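Local coordinates for protein L-amino acid deaminase (PDB 5I39) that binds flavin-adenine dinucleotide and, as an FAD-dependent oxidoreductase of the membrane, probably oxidises L-amino acids to the corresponding keto acids with release of ammonia, at residues A[113-118]-A[183-188]; A[45-50]-A[375-380]; A[267-272]-A[332-337]; A[281-286]-A[325-330]. All blocks are in the same frame, centred on the assembly; numbering follows the deposited sequence.

Contact 1 of 4, residues A[113-118]-A[183-188]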
# COMPACT_ATOMS: atom_id res chain seq x y z
N ASP A 113 -0.23 7.59 -16.35
CA ASP A 113 -1.34 7.06 -15.56
C ASP A 113 -0.84 5.94 -14.63
O ASP A 113 -0.39 4.89 -15.08
CB ASP A 113 -2.42 6.54 -16.51
CG ASP A 113 -3.72 6.17 -15.81
OD1 ASP A 113 -3.85 6.31 -14.57
OD2 ASP A 113 -4.64 5.72 -16.54
N THR A 114 -0.96 6.17 -13.32
CA THR A 114 -0.62 5.15 -12.32
C THR A 114 -1.74 4.13 -12.12
O THR A 114 -1.53 3.14 -11.42
CB THR A 114 -0.35 5.80 -10.95
OG1 THR A 114 -1.56 6.42 -10.47
CG2 THR A 114 0.78 6.81 -11.02
N THR A 115 -2.90 4.40 -12.73
CA THR A 115 -4.22 3.79 -12.48
C THR A 115 -4.95 4.36 -11.26
O THR A 115 -6.08 3.96 -11.00
CB THR A 115 -4.28 2.24 -12.44
OG1 THR A 115 -3.65 1.73 -11.25
CG2 THR A 115 -3.67 1.64 -13.68
N TYR A 116 -4.35 5.31 -10.54
CA TYR A 116 -5.06 5.90 -9.41
C TYR A 116 -6.32 6.60 -9.89
O TYR A 116 -6.27 7.38 -10.86
CB TYR A 116 -4.22 6.87 -8.59
CG TYR A 116 -4.92 7.24 -7.29
CD1 TYR A 116 -4.93 6.35 -6.22
CD2 TYR A 116 -5.62 8.44 -7.15
CE1 TYR A 116 -5.58 6.64 -5.04
CE2 TYR A 116 -6.28 8.74 -5.97
CZ TYR A 116 -6.25 7.85 -4.91
OH TYR A 116 -6.88 8.13 -3.72
N ARG A 117 -7.43 6.33 -9.21
CA ARG A 117 -8.71 6.98 -9.47
C ARG A 117 -9.34 7.34 -8.15
O ARG A 117 -9.24 6.59 -7.18
CB ARG A 117 -9.66 6.04 -10.21
CG ARG A 117 -9.17 5.55 -11.57
CD ARG A 117 -9.22 6.65 -12.62
NE ARG A 117 -8.79 6.15 -13.93
CZ ARG A 117 -7.53 6.07 -14.36
NH1 ARG A 117 -6.51 6.46 -13.59
NH2 ARG A 117 -7.28 5.60 -15.57
N THR A 118 -10.01 8.49 -8.12
CA THR A 118 -10.92 8.81 -7.02
C THR A 118 -12.26 8.19 -7.39
O THR A 118 -12.91 8.60 -8.34
CB THR A 118 -11.00 10.33 -6.80
OG1 THR A 118 -9.72 10.79 -6.37
CG2 THR A 118 -11.99 10.66 -5.71
N SER A 183 -8.62 4.20 -5.74
CA SER A 183 -8.42 2.91 -6.36
C SER A 183 -7.09 2.93 -7.10
O SER A 183 -6.79 3.91 -7.76
CB SER A 183 -9.55 2.65 -7.35
OG SER A 183 -9.34 1.48 -8.11
N PHE A 184 -6.32 1.86 -6.98
CA PHE A 184 -5.09 1.68 -7.77
C PHE A 184 -4.95 0.20 -8.07
O PHE A 184 -5.36 -0.64 -7.28
CB PHE A 184 -3.80 2.30 -7.16
CG PHE A 184 -3.75 2.35 -5.64
CD1 PHE A 184 -4.27 1.33 -4.84
CD2 PHE A 184 -3.12 3.43 -5.01
CE1 PHE A 184 -4.20 1.41 -3.45
CE2 PHE A 184 -3.05 3.50 -3.63
CZ PHE A 184 -3.59 2.50 -2.85
N ASP A 185 -4.36 -0.11 -9.22
CA ASP A 185 -4.34 -1.48 -9.72
C ASP A 185 -2.93 -2.06 -9.56
O ASP A 185 -1.96 -1.46 -10.01
CB ASP A 185 -4.74 -1.53 -11.20
CG ASP A 185 -6.09 -0.87 -11.47
OD1 ASP A 185 -6.89 -0.64 -10.53
OD2 ASP A 185 -6.36 -0.58 -12.66
N PRO A 186 -2.82 -3.26 -8.95
CA PRO A 186 -1.49 -3.80 -8.64
C PRO A 186 -0.66 -4.25 -9.84
O PRO A 186 0.54 -4.44 -9.71
CB PRO A 186 -1.81 -4.97 -7.71
CG PRO A 186 -3.17 -5.40 -8.11
CD PRO A 186 -3.89 -4.14 -8.44
N GLU A 187 -1.28 -4.38 -11.01
CA GLU A 187 -0.54 -4.69 -12.23
C GLU A 187 0.21 -3.48 -12.78
O GLU A 187 1.04 -3.65 -13.67
CB GLU A 187 -1.48 -5.24 -13.30
CG GLU A 187 -2.19 -6.53 -12.91
CD GLU A 187 -3.35 -6.35 -11.94
OE1 GLU A 187 -4.00 -5.28 -11.96
OE2 GLU A 187 -3.59 -7.27 -11.14
N VAL A 188 -0.07 -2.28 -12.25
CA VAL A 188 0.47 -1.04 -12.81
C VAL A 188 1.13 -0.10 -11.79
O VAL A 188 2.23 0.37 -12.04
CB VAL A 188 -0.63 -0.25 -13.56
CG1 VAL A 188 -0.06 1.03 -14.18
CG2 VAL A 188 -1.26 -1.10 -14.65
O HOH W 1 -7.91 1.94 -10.40
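A short antiparallel pairing in the large mixed sheet joins the start of strand 117-123 to the end of strand 182-183, and a turn in each segment continues the contact beyond it. Arg-117 and Ser-183 form the hydrogen-bonded pair: Arg-117 N reaches Ser-183 O at 2.9 Å, and Ser-183 N donates in turn to Arg-117 O. Ser-183 O also receives the CA-H of Tyr-116, with CA to O 3.1 Å. Past this pair Thr-115 takes over. Its OG1, held between backbone N and carbonyl carbon (chi1 72°), accepts from Asp-185 N at 2.8 Å and donates to Thr-114 O in its own segment, while its CG2 packs on Val-188 CB at 3.6 Å. The Phe-184 ring brings CD2 to the edge of the Tyr-116 ring, 3.6 Å from CD1, with the planes turned by 59°; on its far end Phe-184 approaches the flavin. One water donates to Thr-115 O and Asp-185 OD1 and accepts from Ser-183 OG. The 113-118 turn is shaped from within: Asp-113 OD1 takes Thr-115 N in an Asx turn, Thr-114 OG1, also hydrogen-bonded to Asn-107 OD1, takes Tyr-116 N in an ST turn, and the guanidinium of Arg-117 grips the Asp-113 carboxylate end-on, NH2 to OD2 at 2.8 Å. Asp-185 has salt bridges with Arg-23 and Arg-286, and Ser-183 OG bonds Arg-286. With one hydroxyl both accepting across the contact and donating within its own turn, Thr-115 is fixed in rotation, and the buried Asp-185 carboxylate is probably kept ionised by its two arginines.

Contact 2 of 4, residues A[45-50]-A[375-380]. With FAD (flavin-adenine dinucleotide), chain B.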
# COMPACT_ATOMS: atom_id res chain seq x y z
N ALA A 45 12.83 -2.58 -3.07
CA ALA A 45 12.16 -1.84 -4.15
C ALA A 45 10.67 -2.20 -4.24
O ALA A 45 10.15 -2.47 -5.33
CB ALA A 45 12.86 -2.07 -5.48
N GLY A 46 10.00 -2.20 -3.10
CA GLY A 46 8.54 -2.13 -3.06
C GLY A 46 8.12 -0.67 -3.01
O GLY A 46 8.95 0.24 -3.16
N ILE A 47 6.84 -0.43 -2.77
CA ILE A 47 6.32 0.93 -2.78
C ILE A 47 7.00 1.80 -1.72
O ILE A 47 7.24 2.98 -1.96
CB ILE A 47 4.78 0.96 -2.63
CG1 ILE A 47 4.20 2.32 -3.02
CG2 ILE A 47 4.33 0.56 -1.23
CD1 ILE A 47 4.28 2.65 -4.50
N LEU A 48 7.30 1.25 -0.55
CA LEU A 48 7.85 2.08 0.51
C LEU A 48 9.28 2.51 0.20
O LEU A 48 9.62 3.68 0.36
CB LEU A 48 7.72 1.39 1.87
CG LEU A 48 6.26 1.18 2.32
CD1 LEU A 48 6.22 0.60 3.72
CD2 LEU A 48 5.42 2.45 2.28
N GLY A 49 10.11 1.60 -0.29
CA GLY A 49 11.47 1.96 -0.69
C GLY A 49 11.49 2.92 -1.88
O GLY A 49 12.24 3.89 -1.88
N ILE A 50 10.65 2.64 -2.88
CA ILE A 50 10.57 3.49 -4.06
C ILE A 50 10.11 4.91 -3.71
O ILE A 50 10.73 5.89 -4.14
CB ILE A 50 9.63 2.88 -5.12
CG1 ILE A 50 10.27 1.62 -5.72
CG2 ILE A 50 9.33 3.87 -6.24
CD1 ILE A 50 9.29 0.71 -6.44
N TRP A 375 -1.35 -1.24 4.94
CA TRP A 375 -1.93 -0.17 4.13
C TRP A 375 -0.84 0.67 3.45
O TRP A 375 -1.01 1.87 3.22
CB TRP A 375 -2.81 0.72 5.01
CG TRP A 375 -4.04 0.06 5.50
CD1 TRP A 375 -4.29 -0.40 6.76
CD2 TRP A 375 -5.22 -0.21 4.73
NE1 TRP A 375 -5.55 -0.95 6.83
CE2 TRP A 375 -6.14 -0.85 5.59
CE3 TRP A 375 -5.58 0.01 3.40
CZ2 TRP A 375 -7.41 -1.26 5.17
CZ3 TRP A 375 -6.84 -0.40 2.97
CH2 TRP A 375 -7.74 -1.03 3.85
N GLY A 376 0.28 0.04 3.11
CA GLY A 376 1.44 0.75 2.59
C GLY A 376 1.21 1.44 1.27
O GLY A 376 1.82 2.48 1.02
N MSE A 377 0.36 0.91 0.41
CA MSE A 377 0.09 1.60 -0.86
C MSE A 377 -0.51 2.95 -0.57
O MSE A 377 -0.03 3.98 -1.05
CB MSE A 377 -0.82 0.80 -1.79
CG MSE A 377 -0.20 -0.50 -2.31
SE MSE A 377 1.42 -0.22 -3.39
CE MSE A 377 0.67 0.96 -4.77
N THR A 378 -1.57 2.96 0.25
CA THR A 378 -2.27 4.18 0.64
C THR A 378 -1.36 5.18 1.35
O THR A 378 -1.38 6.38 1.06
CB THR A 378 -3.43 3.83 1.59
OG1 THR A 378 -4.35 2.96 0.92
CG2 THR A 378 -4.20 5.07 2.05
N GLU A 379 -0.59 4.67 2.31
CA GLU A 379 0.22 5.51 3.19
C GLU A 379 1.49 6.03 2.55
O GLU A 379 2.01 7.06 2.99
CB GLU A 379 0.60 4.70 4.43
CG GLU A 379 -0.59 4.29 5.28
CD GLU A 379 -0.28 3.19 6.27
OE1 GLU A 379 0.82 2.60 6.22
OE2 GLU A 379 -1.17 2.89 7.10
N SER A 380 1.99 5.33 1.53
CA SER A 380 3.35 5.53 1.02
C SER A 380 3.77 6.97 0.73
O SER A 380 4.89 7.33 1.06
CB SER A 380 3.62 4.64 -0.20
OG SER A 380 2.72 4.88 -1.27
PA FAD B . 7.12 -5.01 -0.51
O1A FAD B . 6.92 -6.48 -0.15
O2A FAD B . 6.31 -4.55 -1.71
O5B FAD B . 8.63 -4.68 -0.87
C5B FAD B . 9.71 -5.01 -0.01
C4B FAD B . 10.86 -5.39 -0.93
O4B FAD B . 12.05 -5.58 -0.14
C3B FAD B . 10.59 -6.71 -1.65
O3B FAD B . 10.57 -6.50 -3.06
C2B FAD B . 11.75 -7.60 -1.17
O2B FAD B . 12.20 -8.54 -2.16
C1B FAD B . 12.80 -6.59 -0.77
N9A FAD B . 13.79 -7.05 0.22
C8A FAD B . 13.54 -7.62 1.38
N7A FAD B . 14.67 -7.87 2.07
C5A FAD B . 15.65 -7.43 1.30
C6A FAD B . 17.10 -7.37 1.39
N6A FAD B . 17.73 -7.86 2.48
N1A FAD B . 17.80 -6.83 0.37
C2A FAD B . 17.18 -6.32 -0.71
N3A FAD B . 15.85 -6.35 -0.88
C4A FAD B . 15.08 -6.88 0.08
N1 FAD B . -2.51 -1.61 0.96
C2 FAD B . -3.39 -0.66 0.62
O2 FAD B . -3.08 0.53 0.85
N3 FAD B . -4.57 -0.98 0.05
C4 FAD B . -4.97 -2.23 -0.20
O4 FAD B . -6.05 -2.46 -0.74
C4X FAD B . -4.08 -3.34 0.17
N5 FAD B . -4.41 -4.65 0.02
C5X FAD B . -3.48 -5.59 0.21
C6 FAD B . -3.72 -6.92 -0.14
C7 FAD B . -2.74 -7.91 -0.01
C7M FAD B . -3.01 -9.33 -0.45
C8 FAD B . -1.42 -7.55 0.53
C8M FAD B . -0.32 -8.57 0.66
C9 FAD B . -1.19 -6.23 0.91
C9A FAD B . -2.16 -5.24 0.77
N10 FAD B . -1.92 -3.91 1.15
C10 FAD B . -2.80 -2.90 0.77
C1' FAD B . -0.68 -3.52 1.79
C2' FAD B . 0.37 -3.06 0.84
O2' FAD B . 0.36 -3.91 -0.30
C3' FAD B . 1.70 -3.13 1.58
O3' FAD B . 1.62 -2.46 2.87
C4' FAD B . 2.84 -2.50 0.82
O4' FAD B . 2.88 -3.01 -0.52
C5' FAD B . 4.15 -2.79 1.53
O5' FAD B . 5.18 -2.21 0.72
P FAD B . 6.73 -2.55 1.08
O1P FAD B . 7.57 -1.77 0.12
O2P FAD B . 6.94 -2.42 2.57
O3P FAD B . 6.81 -4.16 0.82
O HOH W 2 7.13 5.25 1.87
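Ile-47 meets both Met-377, a selenomethionine here, and Ser-380, and with Leu-48 these residues carry the packing between the N-terminal turns of helices 47-58 and 376-392. Ile-47 CB lies 3.6 Å from Met-377 SE, the two side chains crossing at about a right angle; the selenomethionine starts away from Ile-47 and is folded back by bends at chi2 and chi3 (-62° and -58°). The CG1 branch of Ile-47 rests on Ser-380 OG at 3.4 Å. That hydroxyl turns its proton to Met-377 O, one turn back in its own helix. Leu-48 lays CD2 against Ser-380 CB, 3.8 Å away, and its CD1 against FAD O2P. The FAD spans both helix starts: Leu-48 N donates to phosphate oxygen O1P at 3.1 Å, Gly-376 N to ribityl O3' at 2.8 Å, and Thr-378 grips flavin O2 with both N and OG1, the latter at 2.7 Å. Gly-46 and Gly-49 belong to a glycine-rich sequence of Rossmann type, consistent with the dinucleotide fold. Apolar packing thus sets the N-terminal ends of the two helices side by side, and their amides, helped by the helix dipoles, would favour negative charge on the pyrophosphate and at flavin O2.

Contact 3 of 4, residues A[267-272]-A[332-337]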
# COMPACT_ATOMS: atom_id res chain seq x y z
N SER A 267 -13.20 -10.51 -15.06
CA SER A 267 -13.52 -9.62 -16.17
C SER A 267 -14.76 -8.80 -15.86
O SER A 267 -15.56 -9.14 -14.97
CB SER A 267 -13.69 -10.40 -17.48
OG SER A 267 -14.78 -11.31 -17.42
N GLY A 268 -14.90 -7.71 -16.59
CA GLY A 268 -15.96 -6.74 -16.37
C GLY A 268 -17.29 -7.11 -16.98
O GLY A 268 -17.49 -8.22 -17.48
N SER A 269 -18.20 -6.15 -16.94
CA SER A 269 -19.55 -6.34 -17.44
C SER A 269 -20.16 -4.97 -17.75
O SER A 269 -19.95 -4.04 -16.97
CB SER A 269 -20.37 -7.06 -16.36
OG SER A 269 -21.76 -6.87 -16.54
N PRO A 270 -20.93 -4.84 -18.86
CA PRO A 270 -21.57 -3.56 -19.15
C PRO A 270 -22.62 -3.12 -18.11
O PRO A 270 -22.95 -1.94 -18.04
CB PRO A 270 -22.22 -3.78 -20.52
CG PRO A 270 -22.40 -5.25 -20.64
CD PRO A 270 -21.28 -5.88 -19.85
N THR A 271 -23.13 -4.07 -17.31
CA THR A 271 -24.13 -3.78 -16.27
C THR A 271 -23.59 -3.81 -14.84
O THR A 271 -24.36 -3.64 -13.89
CB THR A 271 -25.32 -4.77 -16.38
OG1 THR A 271 -24.84 -6.11 -16.26
CG2 THR A 271 -26.05 -4.60 -17.71
N ALA A 272 -22.28 -4.02 -14.67
CA ALA A 272 -21.66 -3.95 -13.34
C ALA A 272 -21.80 -2.54 -12.77
O ALA A 272 -21.85 -1.57 -13.54
CB ALA A 272 -20.20 -4.35 -13.42
N PHE A 332 -24.81 -9.76 -7.26
CA PHE A 332 -24.73 -8.89 -8.44
C PHE A 332 -24.67 -9.76 -9.70
O PHE A 332 -23.58 -10.09 -10.18
CB PHE A 332 -23.51 -7.98 -8.35
CG PHE A 332 -23.68 -6.83 -7.40
CD1 PHE A 332 -24.28 -5.65 -7.82
CD2 PHE A 332 -23.26 -6.93 -6.08
CE1 PHE A 332 -24.45 -4.59 -6.95
CE2 PHE A 332 -23.43 -5.87 -5.20
CZ PHE A 332 -24.03 -4.70 -5.63
N PRO A 333 -25.85 -10.14 -10.24
CA PRO A 333 -25.92 -10.96 -11.46
C PRO A 333 -25.23 -10.35 -12.69
O PRO A 333 -24.94 -11.07 -13.64
CB PRO A 333 -27.42 -11.11 -11.70
CG PRO A 333 -28.03 -10.99 -10.35
CD PRO A 333 -27.19 -9.96 -9.65
N ALA A 334 -24.94 -9.05 -12.65
CA ALA A 334 -24.05 -8.42 -13.65
C ALA A 334 -22.72 -9.15 -13.84
O ALA A 334 -22.15 -9.09 -14.92
CB ALA A 334 -23.79 -6.97 -13.28
N PHE A 335 -22.23 -9.83 -12.80
CA PHE A 335 -20.98 -10.60 -12.88
C PHE A 335 -21.14 -12.07 -13.30
O PHE A 335 -20.15 -12.79 -13.37
CB PHE A 335 -20.24 -10.56 -11.53
CG PHE A 335 -19.85 -9.18 -11.08
CD1 PHE A 335 -18.94 -8.43 -11.81
CD2 PHE A 335 -20.38 -8.64 -9.92
CE1 PHE A 335 -18.57 -7.16 -11.39
CE2 PHE A 335 -20.02 -7.37 -9.50
CZ PHE A 335 -19.11 -6.63 -10.23
N LYS A 336 -22.37 -12.51 -13.60
CA LYS A 336 -22.64 -13.93 -13.89
C LYS A 336 -21.75 -14.52 -14.98
O LYS A 336 -21.30 -15.66 -14.85
CB LYS A 336 -24.12 -14.12 -14.25
CG LYS A 336 -24.55 -15.56 -14.53
CD LYS A 336 -24.33 -16.47 -13.33
CE LYS A 336 -24.88 -17.86 -13.58
NZ LYS A 336 -24.87 -18.67 -12.35
N GLU A 337 -21.49 -13.75 -16.04
CA GLU A 337 -20.67 -14.21 -17.17
C GLU A 337 -19.20 -13.78 -17.09
O GLU A 337 -18.44 -14.01 -18.03
CB GLU A 337 -21.27 -13.73 -18.50
CG GLU A 337 -22.75 -14.03 -18.69
CD GLU A 337 -23.09 -15.50 -18.58
OE1 GLU A 337 -22.26 -16.35 -18.97
OE2 GLU A 337 -24.21 -15.82 -18.11
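Ala-272, last residue of a type I turn running from Ser-269, brings its CA to 5.1 Å from that of Ala-334, which sits in a 3-10 turn just after helix 318-331. The polar link is a single hydrogen bond: Ser-269 OG donates to Ala-334 O at 2.8 Å, standing 33° off the carbonyl plane. A chi1 of 159° swings the Ser-269 hydroxyl away from its own N, so that it can reach Ala-334 and also accept from Thr-271 N at 3.2 Å, the bond of an ST turn. One hydroxyl therefore closes the ST turn and ties it to the neighbouring loop. Both segments are surface connections of the large mixed sheet: residues 267-272 follow strand 257-266 and lead toward strand 276-279, while the loop after helix 318-331 runs into strand 340-350, which pairs antiparallel with 257-266. The Ala-334 methyl lies against the Thr-271 to Ala-272 peptide, CB 3.3 Å from Thr-271 OG1 and 3.6 Å from Ala-272 N. The Ala-272 methyl lies against Phe-335, CB to CE1 3.8 Å, at an oblique angle to the ring. Phe-335 also meets Tyr-293 and Phe-285 edge-to-face, and Pro-273 touches it as well.

Contact 4 of 4, residues A[281-286]-A[325-330]. With EDO (1,2-ethanediol), chain G.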
# COMPACT_ATOMS: atom_id res chain seq x y z
N GLY A 281 -21.93 -10.58 4.53
CA GLY A 281 -21.75 -11.84 3.80
C GLY A 281 -20.42 -11.92 3.07
O GLY A 281 -20.24 -12.80 2.22
N GLY A 282 -19.50 -11.02 3.39
CA GLY A 282 -18.15 -11.02 2.82
C GLY A 282 -18.08 -10.73 1.33
O GLY A 282 -17.29 -11.36 0.63
N ILE A 283 -18.87 -9.77 0.86
CA ILE A 283 -18.91 -9.42 -0.56
C ILE A 283 -18.13 -8.12 -0.76
O ILE A 283 -18.54 -7.06 -0.30
CB ILE A 283 -20.36 -9.28 -1.08
CG1 ILE A 283 -21.12 -10.59 -0.83
CG2 ILE A 283 -20.37 -8.93 -2.57
CD1 ILE A 283 -22.62 -10.50 -1.01
N PHE A 284 -17.00 -8.23 -1.47
CA PHE A 284 -16.08 -7.12 -1.65
C PHE A 284 -15.63 -7.07 -3.10
O PHE A 284 -15.11 -8.06 -3.61
CB PHE A 284 -14.84 -7.29 -0.77
CG PHE A 284 -15.16 -7.56 0.67
CD1 PHE A 284 -15.70 -6.55 1.47
CD2 PHE A 284 -14.95 -8.81 1.23
CE1 PHE A 284 -16.03 -6.80 2.79
CE2 PHE A 284 -15.27 -9.06 2.56
CZ PHE A 284 -15.81 -8.05 3.34
N PHE A 285 -15.82 -5.93 -3.76
CA PHE A 285 -15.26 -5.74 -5.09
C PHE A 285 -14.89 -4.30 -5.37
O PHE A 285 -15.38 -3.37 -4.72
CB PHE A 285 -16.19 -6.29 -6.18
CG PHE A 285 -17.53 -5.63 -6.25
CD1 PHE A 285 -17.72 -4.46 -6.98
CD2 PHE A 285 -18.63 -6.20 -5.62
CE1 PHE A 285 -18.97 -3.86 -7.06
CE2 PHE A 285 -19.89 -5.62 -5.70
CZ PHE A 285 -20.06 -4.45 -6.42
N ARG A 286 -14.01 -4.14 -6.35
CA ARG A 286 -13.46 -2.84 -6.73
C ARG A 286 -13.19 -2.83 -8.22
O ARG A 286 -12.43 -3.66 -8.72
CB ARG A 286 -12.15 -2.58 -5.98
CG ARG A 286 -11.45 -1.30 -6.42
CD ARG A 286 -10.07 -1.18 -5.82
NE ARG A 286 -9.15 -2.22 -6.26
CZ ARG A 286 -8.49 -2.23 -7.42
NH1 ARG A 286 -8.64 -1.27 -8.33
NH2 ARG A 286 -7.68 -3.24 -7.66
N LEU A 325 -16.85 -16.20 -5.43
CA LEU A 325 -17.33 -15.73 -6.73
C LEU A 325 -18.80 -16.04 -6.95
O LEU A 325 -19.54 -15.22 -7.50
CB LEU A 325 -16.49 -16.31 -7.87
CG LEU A 325 -15.01 -15.93 -7.87
CD1 LEU A 325 -14.28 -16.66 -8.98
CD2 LEU A 325 -14.80 -14.43 -8.00
N GLU A 326 -19.24 -17.21 -6.51
CA GLU A 326 -20.65 -17.58 -6.62
C GLU A 326 -21.56 -16.64 -5.83
O GLU A 326 -22.61 -16.22 -6.34
CB GLU A 326 -20.87 -19.03 -6.19
CG GLU A 326 -20.39 -20.03 -7.22
CD GLU A 326 -21.24 -20.00 -8.48
OE1 GLU A 326 -22.46 -20.22 -8.38
OE2 GLU A 326 -20.69 -19.75 -9.57
N LYS A 327 -21.18 -16.29 -4.61
CA LYS A 327 -22.03 -15.38 -3.83
C LYS A 327 -21.96 -13.94 -4.34
O LYS A 327 -22.95 -13.22 -4.28
CB LYS A 327 -21.84 -15.51 -2.32
CG LYS A 327 -20.49 -15.13 -1.76
CD LYS A 327 -20.47 -15.37 -0.26
CE LYS A 327 -19.08 -15.27 0.32
NZ LYS A 327 -18.56 -13.88 0.25
N LEU A 328 -20.81 -13.53 -4.88
CA LEU A 328 -20.71 -12.25 -5.59
C LEU A 328 -21.71 -12.18 -6.76
O LEU A 328 -22.44 -11.20 -6.91
CB LEU A 328 -19.29 -12.02 -6.12
CG LEU A 328 -19.05 -10.80 -7.03
CD1 LEU A 328 -19.35 -9.50 -6.31
CD2 LEU A 328 -17.62 -10.80 -7.56
N LYS A 329 -21.72 -13.24 -7.56
CA LYS A 329 -22.62 -13.33 -8.71
C LYS A 329 -24.09 -13.42 -8.31
O LYS A 329 -24.95 -12.89 -9.01
CB LYS A 329 -22.24 -14.53 -9.58
CG LYS A 329 -20.91 -14.34 -10.29
CD LYS A 329 -20.36 -15.64 -10.84
CE LYS A 329 -18.98 -15.43 -11.44
NZ LYS A 329 -18.39 -16.69 -11.94
N ALA A 330 -24.38 -14.07 -7.19
CA ALA A 330 -25.74 -14.13 -6.66
C ALA A 330 -26.23 -12.74 -6.23
O ALA A 330 -27.38 -12.39 -6.47
CB ALA A 330 -25.83 -15.10 -5.50
C1 EDO G . -17.42 -19.47 -9.81
O1 EDO G . -18.41 -18.44 -9.85
C2 EDO G . -17.47 -20.30 -11.08
O2 EDO G . -17.31 -19.50 -12.26
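Lys-327 and Leu-328, neighbours on helix 318-331, make the contact with strand 283-287 and the loop before it; the strand and helix axes pass 8.9 Å apart and cross at -80°. The polar part belongs to Lys-327. Its chain leaves between backbone N and carbonyl carbon (chi1 64°), runs extended to CE and bends at chi4, so that NZ meets Gly-281 O at 2.8 Å, in the carbonyl plane. Gly-282 O is equally near NZ but lies at an unsuitable angle and is not hydrogen-bonded. The apolar part is Leu-328, whose CD1 reaches between two strand residues: it lies 3.4 Å from Phe-285 CD2, oblique to that ring, and 3.9 Å from Ile-283 CG2. Phe-285 also meets Phe-332 edge-to-face, and Leu-328 touches Ile-266 and Thr-295, which places this side chain against the large mixed sheet where the helix covers it. Bound on the helix away from the strand is a 1,2-ethanediol, probably from crystallisation, whose O1 donates to Glu-326 OE2 at 2.6 Å and accepts from Lys-329 NZ. The Lys-327 ammonium is held by Gly-281 O, and the partial negative charge of nearby Gly-282 O probably also favours it; the partly exposed lysine supplies the polar end of the contact, the buried Leu-328 the apolar one.

Contact 2 joins residues near the two ends of the chain and encloses the other three: contact 1 lies first within it, then contact 3, which in turn encloses contact 4. Contacts 1 and 2 have centres 13 Å apart and meet where Phe-184 packs on Met-377 and Thr-378 at the flavin. Contact 4 uses helix 318-331 and contact 3 the loop that follows it; their centres are 11 Å apart and they meet at Phe-285, Phe-332 and Phe-335. Contacts 1 and 4 reach the same mixed sheet; Arg-286 bridges them through Asp-185 and Ser-183. Contacts 2, 1, 4 and 3 touch in that order, from the dinucleotide-binding helices to the helix-covered part of the sheet; the centres of contacts 2 and 3 are about 32 Å apart, the largest separation of any pair.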